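Local coordinates for protein endo-1,4-beta-xylanase C (Paenibacillus barcinonensis, PDB 4XUR) that hydrolyses internal beta-1,4-xylosidic linkages in xylan, the chain described here being its second family 22 carbohydrate-binding module, which holds xylotetraose, at residues 46-52 with 163-167; 76-82 with 166-172; 54-58 with 156-162. All blocks are in the same frame, centred on the assembly; numbering follows the deposited sequence.

Interaction 1: residues 46-52 with 163-167; sequences SNRSLKT and PFYVD. With CA (calcium ion), chain G.
As neighbours in a non-hydrogen-bonded pair, K51 and Y165 are brought alongside by their torsions: CG of K51 lies anti to its own backbone N (chi1 -172°) and the rest of the chain stays extended, while CG of Y165 lies anti to its carbonyl carbon (chi1 -55°). The lysine methylenes lie obliquely against the CD2-CE2 part of the ring, CG of K51 coming within 3.6 Å of CE2 of Y165, and the ammonium ends in a hydrogen bond from K51 NZ to Y165 OH of 2.9 Å. The stem thus lies against the ring carbons while the ammonium meets the hydroxyl.

The backbones pair antiparallel. L50 and V166 form a hydrogen-bonded pair, the L50 N to V166 O bond being nearly straight (174° at the hydrogen); T52 and F164 form the next such pair, with K51 and Y165 between. On the face opposite the lysine, CB of L50 packs against CG2 of V166 at 3.9 Å. Here a water donates to the carbonyl oxygens of L50 and F164 and accepts from OG1 of T52, bridging the two strands.

At the other end the chains converge on calcium. D167 binds it with both carboxylate oxygens, OD1 and OD2 each 2.5 Å from the ion, R48 O lies 2.3 Å from it, and S46 OG completes this segment's share at 2.6 Å. OD2 of D167 also accepts from H44 N, and S46 OG bonds to H44 O. With a water, D19 and E21, these ligands form the seven-coordinate calcium site of a beta-sandwich carbohydrate-binding module.

Interaction 2: residues 76-82 with 166-172; sequences VHISFWA and VDDVQIT. With CA (calcium ion), chain G.
H77 and T172 satisfy each other's backbone N-H and carbonyl in an antiparallel hydrogen-bonded pair, H77 N meeting T172 O at 2.9 Å and almost straight (176°). S79 with Q170 and W81 with D167 repeat the reciprocal exchange, giving six main-chain bonds in all. Between the last two pairs the register slips by one at a beta bulge, where D168 has a positive phi (53°). D168 and V169 both face A18 of the neighbouring strand 16-18, which makes this a G1 beta bulge.

D168 O accepts from a water at 2.6 Å, which also bonds S79 OG. OD1 of D168 accepts from a second water, 2.8 Å away, which is itself a calcium ligand, making D168 a second-shell residue of the metal site. Its CB approaches CD1 of W81 at 3.7 Å, with carboxylate and indole planes nearly perpendicular (88°). The imidazole of H77 is satisfied outside the pair, ND1 bonding D129 and NE2 bonding E127.

The other face is apolar. I78 and I171 lie alongside each other, both with CG1 anti to the carbonyl carbon, and their CG1 atoms are 3.8 Å apart. CG2 of V169 packs on CB of F80 at 3.7 Å, while the F80 ring reaches CG1 of V166. On its other side strand 75-83 bonds through the backbones of I78 and F80 to A128 and I126 of strand 124-131 in the same sheet; I78, F80 and V169 reach M144 on strand 139-147 of the second sheet, and strand 16-18 borders 164-173 beside the bulge.

Interaction 3: residues 54-58 with 156-162; sequences SRSET and VTETDTI
R55 NH1 is gripped by two main-chain carbonyls, I162 O at 2.9 Å and D160 O at 3.0 Å. The D160 carbonyl is met in its own plane on a lone pair, whereas NH1 approaches I162 O 23° out of that carbonyl's plane. Neither bond is straight, consistent with one nitrogen serving two acceptors two residues apart. A bend at chi3 (63°) turns the guanidinium toward the 156-162 loop, and CD of R55 also lies close to I162 O. The group is held from its other nitrogens too: NE bonds H60 O and NH2 bonds T148 OG1.

Two waters join the backbones beside it. Both donate to T161 O; one accepts from R55 N, and the other donates to R55 O at 2.6 Å. T161 lies against the R55-T58 chain, its CB 3.4 Å from R55 O and its CG2 3.7 Å from E57 N. Farther along, T58 and D160 lie side by side, CG2 of T58 4.0 Å from CB of D160, and V156 CG2 touches OE1 of E57.

The D160 carboxylate is bonded within its own loop: OD2 accepts from T157 N on its anti side and, from above its plane, from T157 OG1. Were R55 replaced by an alanine, the carbonyls of D160, I162 and H60 would probably lose the guanidinium as donor, T148 OG1 its NH2 partner, and the 156-162 loop would be freer to shift. With no carboxylate bonded to the guanidinium across the contact, a positive group here joins two irregular loops by answering neutral carbonyl oxygens, whose dipoles probably help offset its buried charge.

How the interactions relate
Interactions 1 and 2 use overlapping parts of strand 164-173, which lies between strands 48-53 and 75-83 in one sheet. Their centres are about 13 Å apart; they share V166, D167, the calcium and a bound water. Interaction 3 joins the loops that follow strand 48-53 and precede strand 164-173, its centre about 17 Å from that of interaction 1. The two touch where F164 CE2 lies 3.5 Å from R55 NE. Interactions 2 and 3 lie on opposite sides of the chain's centre, their centres about 23 Å apart. Interaction 3 is nearest the sugar: the T58 side chain is about 6 Å from a bound xylose unit, against about 11 Å for F164 and 12 Å for F80.

Interaction 1: residues 46-52 with 163-167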
loop_
_atom_site.group_PDB
_atom_site.type_symbol
_atom_site.label_atom_id
_atom_site.label_comp_id
_atom_site.label_asym_id
_atom_site.label_seq_id
_atom_site.Cartn_x
_atom_site.Cartn_y
_atom_site.Cartn_z
ATOM N N SER A 46 -11.742 -8.210 12.185
ATOM C CA SER A 46 -12.742 -7.151 12.084
ATOM C C SER A 46 -13.622 -7.397 10.898
ATOM O O SER A 46 -13.422 -8.367 10.174
ATOM C CB SER A 46 -12.084 -5.781 11.981
ATOM O OG SER A 46 -11.151 -5.688 10.868
ATOM N N ASN A 47 -14.562 -6.493 10.687
ATOM C CA ASN A 47 -15.568 -6.648 9.673
ATOM C C ASN A 47 -15.323 -5.920 8.374
ATOM O O ASN A 47 -15.978 -6.208 7.352
ATOM C CB ASN A 47 -16.945 -6.232 10.261
ATOM C CG ASN A 47 -18.117 -6.647 9.364
ATOM O OD1 ASN A 47 -18.272 -7.821 9.018
ATOM N ND2 ASN A 47 -18.952 -5.672 8.988
ATOM N N ARG A 48 -14.379 -4.978 8.357
ATOM C CA ARG A 48 -14.164 -4.168 7.163
ATOM C C ARG A 48 -12.683 -4.033 6.814
ATOM O O ARG A 48 -11.814 -4.053 7.707
ATOM C CB ARG A 48 -14.807 -2.790 7.318
ATOM C CG ARG A 48 -16.311 -2.894 7.650
ATOM C CD ARG A 48 -17.103 -1.671 7.357
ATOM N NE ARG A 48 -18.465 -1.800 7.912
ATOM C CZ ARG A 48 -19.366 -0.827 7.946
ATOM N NH1 ARG A 48 -19.104 0.353 7.424
ATOM N NH2 ARG A 48 -20.552 -1.069 8.485
ATOM N N SER A 49 -12.434 -3.900 5.513
ATOM C CA SER A 49 -11.044 -3.780 5.003
ATOM C C SER A 49 -11.102 -3.207 3.624
ATOM O O SER A 49 -12.150 -2.958 3.088
ATOM C CB SER A 49 -10.374 -5.146 5.064
ATOM O OG SER A 49 -10.991 -6.069 4.182
ATOM N N LEU A 50 -9.927 -2.961 3.004
ATOM C CA LEU A 50 -9.892 -2.318 1.733
ATOM C C LEU A 50 -9.490 -3.311 0.687
ATOM O O LEU A 50 -8.375 -3.814 0.690
ATOM C CB LEU A 50 -8.846 -1.173 1.774
ATOM C CG LEU A 50 -8.722 -0.384 0.456
ATOM C CD1 LEU A 50 -10.059 0.170 0.011
ATOM C CD2 LEU A 50 -7.664 0.695 0.669
ATOM N N LYS A 51 -10.436 -3.634 -0.233
ATOM C CA LYS A 51 -10.208 -4.540 -1.308
ATOM C C LYS A 51 -9.789 -3.809 -2.550
ATOM O O LYS A 51 -10.453 -2.860 -2.939
ATOM C CB LYS A 51 -11.440 -5.383 -1.607
ATOM C CG LYS A 51 -11.182 -6.511 -2.639
ATOM C CD LYS A 51 -12.466 -7.305 -2.999
ATOM C CE LYS A 51 -12.058 -8.574 -3.794
ATOM N NZ LYS A 51 -13.042 -9.680 -3.717
ATOM N N THR A 52 -8.703 -4.252 -3.162
ATOM C CA THR A 52 -8.315 -3.760 -4.488
ATOM C C THR A 52 -8.520 -4.916 -5.486
ATOM O O THR A 52 -8.028 -6.016 -5.297
ATOM C CB THR A 52 -6.823 -3.291 -4.533
ATOM O OG1 THR A 52 -6.627 -2.310 -3.514
ATOM C CG2 THR A 52 -6.491 -2.766 -5.906
ATOM N N PRO A 163 -6.694 -9.941 -7.033
ATOM C CA PRO A 163 -7.197 -8.971 -6.066
ATOM C C PRO A 163 -6.691 -9.270 -4.666
ATOM O O PRO A 163 -6.324 -10.420 -4.366
ATOM C CB PRO A 163 -8.718 -9.166 -6.118
ATOM C CG PRO A 163 -8.876 -10.619 -6.485
ATOM C CD PRO A 163 -7.731 -10.939 -7.426
ATOM N N PHE A 164 -6.631 -8.263 -3.792
ATOM C CA PHE A 164 -6.185 -8.465 -2.432
ATOM C C PHE A 164 -6.705 -7.355 -1.493
ATOM O O PHE A 164 -7.162 -6.332 -1.936
ATOM C CB PHE A 164 -4.654 -8.589 -2.318
ATOM C CG PHE A 164 -3.883 -7.336 -2.685
ATOM C CD1 PHE A 164 -3.702 -6.350 -1.769
ATOM C CD2 PHE A 164 -3.359 -7.195 -3.948
ATOM C CE1 PHE A 164 -2.996 -5.204 -2.123
ATOM C CE2 PHE A 164 -2.618 -6.074 -4.294
ATOM C CZ PHE A 164 -2.463 -5.080 -3.349
ATOM N N TYR A 165 -6.653 -7.671 -0.217
ATOM C CA TYR A 165 -7.176 -6.852 0.882
ATOM C C TYR A 165 -6.039 -6.286 1.684
ATOM O O TYR A 165 -5.035 -6.951 1.867
ATOM C CB TYR A 165 -8.042 -7.708 1.844
ATOM C CG TYR A 165 -9.183 -8.434 1.118
ATOM C CD1 TYR A 165 -8.943 -9.656 0.467
ATOM C CD2 TYR A 165 -10.436 -7.840 1.022
ATOM C CE1 TYR A 165 -9.999 -10.321 -0.222
ATOM C CE2 TYR A 165 -11.484 -8.458 0.331
ATOM C CZ TYR A 165 -11.243 -9.721 -0.262
ATOM O OH TYR A 165 -12.263 -10.341 -0.950
ATOM N N VAL A 166 -6.199 -5.047 2.158
ATOM C CA VAL A 166 -5.343 -4.531 3.230
ATOM C C VAL A 166 -6.174 -3.985 4.399
ATOM O O VAL A 166 -7.329 -3.614 4.190
ATOM C CB VAL A 166 -4.374 -3.381 2.792
ATOM C CG1 VAL A 166 -3.441 -3.864 1.677
ATOM C CG2 VAL A 166 -5.117 -2.146 2.350
ATOM N N ASP A 167 -5.607 -3.994 5.582
ATOM C CA ASP A 167 -6.279 -3.547 6.810
ATOM C C ASP A 167 -5.257 -3.134 7.873
ATOM O O ASP A 167 -4.074 -3.449 7.782
ATOM C CB ASP A 167 -7.187 -4.683 7.357
ATOM C CG ASP A 167 -8.319 -4.205 8.211
ATOM O OD1 ASP A 167 -8.613 -2.977 8.319
ATOM O OD2 ASP A 167 -8.987 -5.111 8.764
HETATM CA CA CA G . -10.670 -3.428 9.617
HETATM O O HOH W 1 -6.247 -3.713 -1.095
HETATM O O HOH W 2 -9.682 -3.373 11.584
#

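Interaction 2: residues 76-82 with 166-172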
loop_
_atom_site.group_PDB
_atom_site.type_symbol
_atom_site.label_atom_id
_atom_site.label_comp_id
_atom_site.label_asym_id
_atom_site.label_seq_id
_atom_site.Cartn_x
_atom_site.Cartn_y
_atom_site.Cartn_z
ATOM N N VAL A 76 10.156 6.923 10.742
ATOM C CA VAL A 76 8.896 6.468 11.218
ATOM C C VAL A 76 8.764 4.956 10.950
ATOM O O VAL A 76 9.498 4.412 10.171
ATOM C CB VAL A 76 7.720 7.295 10.652
ATOM C CG1 VAL A 76 7.838 8.742 11.042
ATOM C CG2 VAL A 76 7.625 7.205 9.125
ATOM N N HIS A 77 7.834 4.296 11.656
ATOM C CA HIS A 77 7.579 2.877 11.432
ATOM C C HIS A 77 6.234 2.701 10.753
ATOM O O HIS A 77 5.245 3.222 11.251
ATOM C CB HIS A 77 7.606 2.100 12.752
ATOM C CG HIS A 77 7.692 0.617 12.561
ATOM N ND1 HIS A 77 8.813 -0.001 12.084
ATOM C CD2 HIS A 77 6.787 -0.370 12.807
ATOM C CE1 HIS A 77 8.611 -1.316 12.027
ATOM N NE2 HIS A 77 7.392 -1.559 12.460
ATOM N N ILE A 78 6.234 2.034 9.600
ATOM C CA ILE A 78 4.990 1.746 8.883
ATOM C C ILE A 78 4.690 0.269 8.915
ATOM O O ILE A 78 5.562 -0.589 8.634
ATOM C CB ILE A 78 5.017 2.209 7.421
ATOM C CG1 ILE A 78 5.341 3.674 7.348
ATOM C CG2 ILE A 78 3.686 1.898 6.758
ATOM C CD1 ILE A 78 5.013 4.341 5.997
ATOM N N SER A 79 3.445 -0.021 9.165
ATOM C CA SER A 79 2.922 -1.419 9.069
ATOM C C SER A 79 1.531 -1.497 8.506
ATOM O O SER A 79 0.777 -0.536 8.487
ATOM C CB SER A 79 2.922 -2.045 10.446
ATOM O OG SER A 79 2.021 -1.344 11.335
ATOM N N PHE A 80 1.194 -2.704 7.995
ATOM C CA PHE A 80 -0.171 -3.019 7.547
ATOM C C PHE A 80 -0.330 -4.509 7.395
ATOM O O PHE A 80 0.640 -5.203 7.307
ATOM C CB PHE A 80 -0.566 -2.295 6.249
ATOM C CG PHE A 80 0.129 -2.750 4.990
ATOM C CD1 PHE A 80 1.306 -2.123 4.553
ATOM C CD2 PHE A 80 -0.454 -3.718 4.147
ATOM C CE1 PHE A 80 1.893 -2.469 3.329
ATOM C CE2 PHE A 80 0.139 -4.083 2.954
ATOM C CZ PHE A 80 1.306 -3.449 2.546
ATOM N N TRP A 81 -1.595 -4.954 7.353
ATOM C CA TRP A 81 -1.946 -6.377 7.147
ATOM C C TRP A 81 -2.533 -6.554 5.819
ATOM O O TRP A 81 -3.307 -5.702 5.352
ATOM C CB TRP A 81 -2.917 -6.823 8.215
ATOM C CG TRP A 81 -2.297 -6.830 9.608
ATOM C CD1 TRP A 81 -2.120 -5.764 10.417
ATOM C CD2 TRP A 81 -1.846 -7.971 10.344
ATOM N NE1 TRP A 81 -1.507 -6.128 11.575
ATOM C CE2 TRP A 81 -1.306 -7.482 11.557
ATOM C CE3 TRP A 81 -1.730 -9.316 10.051
ATOM C CZ2 TRP A 81 -0.778 -8.336 12.528
ATOM C CZ3 TRP A 81 -1.195 -10.158 11.021
ATOM C CH2 TRP A 81 -0.696 -9.660 12.212
ATOM N N ALA A 82 -2.190 -7.657 5.164
ATOM C CA ALA A 82 -2.668 -7.926 3.805
ATOM C C ALA A 82 -3.116 -9.357 3.708
ATOM O O ALA A 82 -2.609 -10.221 4.472
ATOM C CB ALA A 82 -1.590 -7.630 2.778
ATOM N N VAL A 166 -6.199 -5.047 2.158
ATOM C CA VAL A 166 -5.343 -4.531 3.230
ATOM C C VAL A 166 -6.174 -3.985 4.399
ATOM O O VAL A 166 -7.329 -3.614 4.190
ATOM C CB VAL A 166 -4.374 -3.381 2.792
ATOM C CG1 VAL A 166 -3.441 -3.864 1.677
ATOM C CG2 VAL A 166 -5.117 -2.146 2.350
ATOM N N ASP A 167 -5.607 -3.994 5.582
ATOM C CA ASP A 167 -6.279 -3.547 6.810
ATOM C C ASP A 167 -5.257 -3.134 7.873
ATOM O O ASP A 167 -4.074 -3.449 7.782
ATOM C CB ASP A 167 -7.187 -4.683 7.357
ATOM C CG ASP A 167 -8.319 -4.205 8.211
ATOM O OD1 ASP A 167 -8.613 -2.977 8.319
ATOM O OD2 ASP A 167 -8.987 -5.111 8.764
ATOM N N ASP A 168 -5.723 -2.396 8.878
ATOM C CA ASP A 168 -4.924 -2.054 10.070
ATOM C C ASP A 168 -3.559 -1.406 9.705
ATOM O O ASP A 168 -2.493 -1.846 10.179
ATOM C CB ASP A 168 -4.747 -3.270 10.990
ATOM C CG ASP A 168 -6.043 -3.647 11.724
ATOM O OD1 ASP A 168 -6.973 -2.782 11.869
ATOM O OD2 ASP A 168 -6.155 -4.833 12.133
ATOM N N VAL A 169 -3.624 -0.399 8.856
ATOM C CA VAL A 169 -2.453 0.363 8.419
ATOM C C VAL A 169 -2.137 1.342 9.543
ATOM O O VAL A 169 -3.039 2.040 10.046
ATOM C CB VAL A 169 -2.738 1.179 7.153
ATOM C CG1 VAL A 169 -1.480 1.912 6.754
ATOM C CG2 VAL A 169 -3.185 0.281 6.008
ATOM N N GLN A 170 -0.885 1.364 9.967
ATOM C CA GLN A 170 -0.471 2.214 11.042
ATOM C C GLN A 170 0.896 2.785 10.761
ATOM O O GLN A 170 1.776 2.097 10.255
ATOM C CB GLN A 170 -0.485 1.417 12.338
ATOM C CG GLN A 170 -0.243 2.239 13.593
ATOM C CD GLN A 170 -0.565 1.440 14.874
ATOM O OE1 GLN A 170 -1.707 1.138 15.128
ATOM N NE2 GLN A 170 0.464 1.105 15.664
ATOM N N ILE A 171 1.093 4.076 11.112
ATOM C CA ILE A 171 2.422 4.648 11.123
ATOM C C ILE A 171 2.729 5.213 12.540
ATOM O O ILE A 171 1.883 5.827 13.128
ATOM C CB ILE A 171 2.558 5.830 10.144
ATOM C CG1 ILE A 171 2.188 5.368 8.709
ATOM C CG2 ILE A 171 3.945 6.384 10.177
ATOM C CD1 ILE A 171 2.211 6.425 7.601
ATOM N N THR A 172 3.908 4.986 13.055
ATOM C CA THR A 172 4.217 5.376 14.378
ATOM C C THR A 172 5.575 6.023 14.446
ATOM O O THR A 172 6.423 5.779 13.652
ATOM C CB THR A 172 4.101 4.172 15.342
ATOM O OG1 THR A 172 4.886 3.111 14.835
ATOM C CG2 THR A 172 2.633 3.682 15.454
HETATM CA CA CA G . -10.670 -3.428 9.617
HETATM O O HOH W 3 -0.464 -2.686 11.634
HETATM O O HOH W 2 -9.682 -3.373 11.584
#

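Interaction 3: residues 54-58 with 156-162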
loop_
_atom_site.group_PDB
_atom_site.type_symbol
_atom_site.label_atom_id
_atom_site.label_comp_id
_atom_site.label_asym_id
_atom_site.label_seq_id
_atom_site.Cartn_x
_atom_site.Cartn_y
_atom_site.Cartn_z
ATOM N N SER A 54 -9.747 -5.721 -10.025
ATOM C CA SER A 54 -9.632 -5.213 -11.404
ATOM C C SER A 54 -8.204 -4.726 -11.670
ATOM O O SER A 54 -8.021 -3.750 -12.412
ATOM C CB SER A 54 -10.626 -4.077 -11.704
ATOM O OG SER A 54 -11.957 -4.536 -11.636
ATOM N N ARG A 55 -7.215 -5.413 -11.095
ATOM C CA ARG A 55 -5.811 -5.098 -11.302
ATOM C C ARG A 55 -5.378 -5.680 -12.662
ATOM O O ARG A 55 -5.683 -6.814 -12.963
ATOM C CB ARG A 55 -4.948 -5.649 -10.160
ATOM C CG ARG A 55 -5.379 -5.219 -8.741
ATOM C CD ARG A 55 -4.553 -5.929 -7.636
ATOM N NE ARG A 55 -3.106 -5.557 -7.711
ATOM C CZ ARG A 55 -2.097 -6.413 -7.826
ATOM N NH1 ARG A 55 -2.279 -7.702 -7.880
ATOM N NH2 ARG A 55 -0.822 -5.945 -7.925
ATOM N N SER A 56 -4.695 -4.876 -13.451
ATOM C CA SER A 56 -4.167 -5.381 -14.758
ATOM C C SER A 56 -2.700 -4.941 -14.918
ATOM O O SER A 56 -2.149 -4.965 -16.045
ATOM C CB SER A 56 -5.032 -4.874 -15.901
ATOM O OG SER A 56 -5.042 -3.484 -16.074
ATOM N N GLU A 57 -2.084 -4.546 -13.813
ATOM C CA GLU A 57 -0.653 -4.362 -13.737
ATOM C C GLU A 57 -0.170 -4.757 -12.330
ATOM O O GLU A 57 -0.959 -4.805 -11.363
ATOM C CB GLU A 57 -0.268 -2.898 -14.028
ATOM C CG GLU A 57 -0.725 -2.283 -15.334
ATOM C CD GLU A 57 -0.043 -2.828 -16.590
ATOM O OE1 GLU A 57 0.939 -3.569 -16.505
ATOM O OE2 GLU A 57 -0.558 -2.518 -17.718
ATOM N N THR A 58 1.117 -5.105 -12.214
ATOM C CA THR A 58 1.673 -5.497 -10.913
ATOM C C THR A 58 1.608 -4.293 -10.011
ATOM O O THR A 58 1.457 -4.434 -8.798
ATOM C CB THR A 58 3.189 -5.898 -10.970
ATOM O OG1 THR A 58 3.945 -4.791 -11.492
ATOM C CG2 THR A 58 3.413 -7.129 -11.823
ATOM N N VAL A 156 3.311 -9.373 -17.636
ATOM C CA VAL A 156 2.366 -9.475 -16.466
ATOM C C VAL A 156 1.472 -10.694 -16.672
ATOM O O VAL A 156 1.015 -10.966 -17.797
ATOM C CB VAL A 156 1.532 -8.170 -16.316
ATOM C CG1 VAL A 156 0.503 -8.298 -15.202
ATOM C CG2 VAL A 156 2.458 -7.014 -16.014
ATOM N N THR A 157 1.185 -11.401 -15.602
ATOM C CA THR A 157 0.336 -12.620 -15.668
ATOM C C THR A 157 -0.894 -12.504 -14.757
ATOM O O THR A 157 -1.073 -11.530 -14.060
ATOM C CB THR A 157 1.118 -13.843 -15.179
ATOM O OG1 THR A 157 1.460 -13.640 -13.805
ATOM C CG2 THR A 157 2.385 -14.000 -15.958
ATOM N N GLU A 158 -1.740 -13.506 -14.825
ATOM C CA GLU A 158 -2.850 -13.671 -13.885
ATOM C C GLU A 158 -2.482 -13.682 -12.419
ATOM O O GLU A 158 -3.161 -12.998 -11.597
ATOM C CB GLU A 158 -3.498 -15.000 -14.159
ATOM C CG GLU A 158 -4.471 -15.476 -13.042
ATOM C CD GLU A 158 -5.477 -16.484 -13.513
ATOM O OE1 GLU A 158 -6.481 -16.693 -12.768
ATOM O OE2 GLU A 158 -5.349 -17.041 -14.615
ATOM N N THR A 159 -1.494 -14.480 -12.050
ATOM C CA THR A 159 -1.085 -14.682 -10.665
ATOM C C THR A 159 -0.563 -13.366 -10.086
ATOM O O THR A 159 -0.733 -13.083 -8.900
ATOM C CB THR A 159 0.019 -15.763 -10.545
ATOM O OG1 THR A 159 1.000 -15.591 -11.578
ATOM C CG2 THR A 159 -0.563 -17.144 -10.707
ATOM N N ASP A 160 0.074 -12.569 -10.931
ATOM C CA ASP A 160 0.569 -11.243 -10.545
ATOM C C ASP A 160 -0.513 -10.248 -10.193
ATOM O O ASP A 160 -0.278 -9.322 -9.365
ATOM C CB ASP A 160 1.360 -10.593 -11.708
ATOM C CG ASP A 160 2.666 -11.276 -11.983
ATOM O OD1 ASP A 160 3.434 -11.667 -11.065
ATOM O OD2 ASP A 160 2.958 -11.390 -13.191
ATOM N N THR A 161 -1.703 -10.390 -10.796
ATOM C CA THR A 161 -2.721 -9.339 -10.756
ATOM C C THR A 161 -3.947 -9.721 -9.954
ATOM O O THR A 161 -5.040 -9.200 -10.184
ATOM C CB THR A 161 -3.091 -8.818 -12.177
ATOM O OG1 THR A 161 -3.535 -9.913 -12.966
ATOM C CG2 THR A 161 -1.933 -8.093 -12.835
ATOM N N ILE A 162 -3.793 -10.701 -9.069
ATOM C CA ILE A 162 -4.869 -11.100 -8.247
ATOM C C ILE A 162 -5.369 -9.968 -7.340
ATOM O O ILE A 162 -4.579 -9.099 -6.921
ATOM C CB ILE A 162 -4.524 -12.322 -7.330
ATOM C CG1 ILE A 162 -3.264 -12.039 -6.521
ATOM C CG2 ILE A 162 -4.405 -13.580 -8.156
ATOM C CD1 ILE A 162 -3.405 -12.496 -5.102
HETATM O O HOH W 4 -7.270 -7.828 -9.359
HETATM O O HOH W 5 -6.604 -9.217 -12.616
#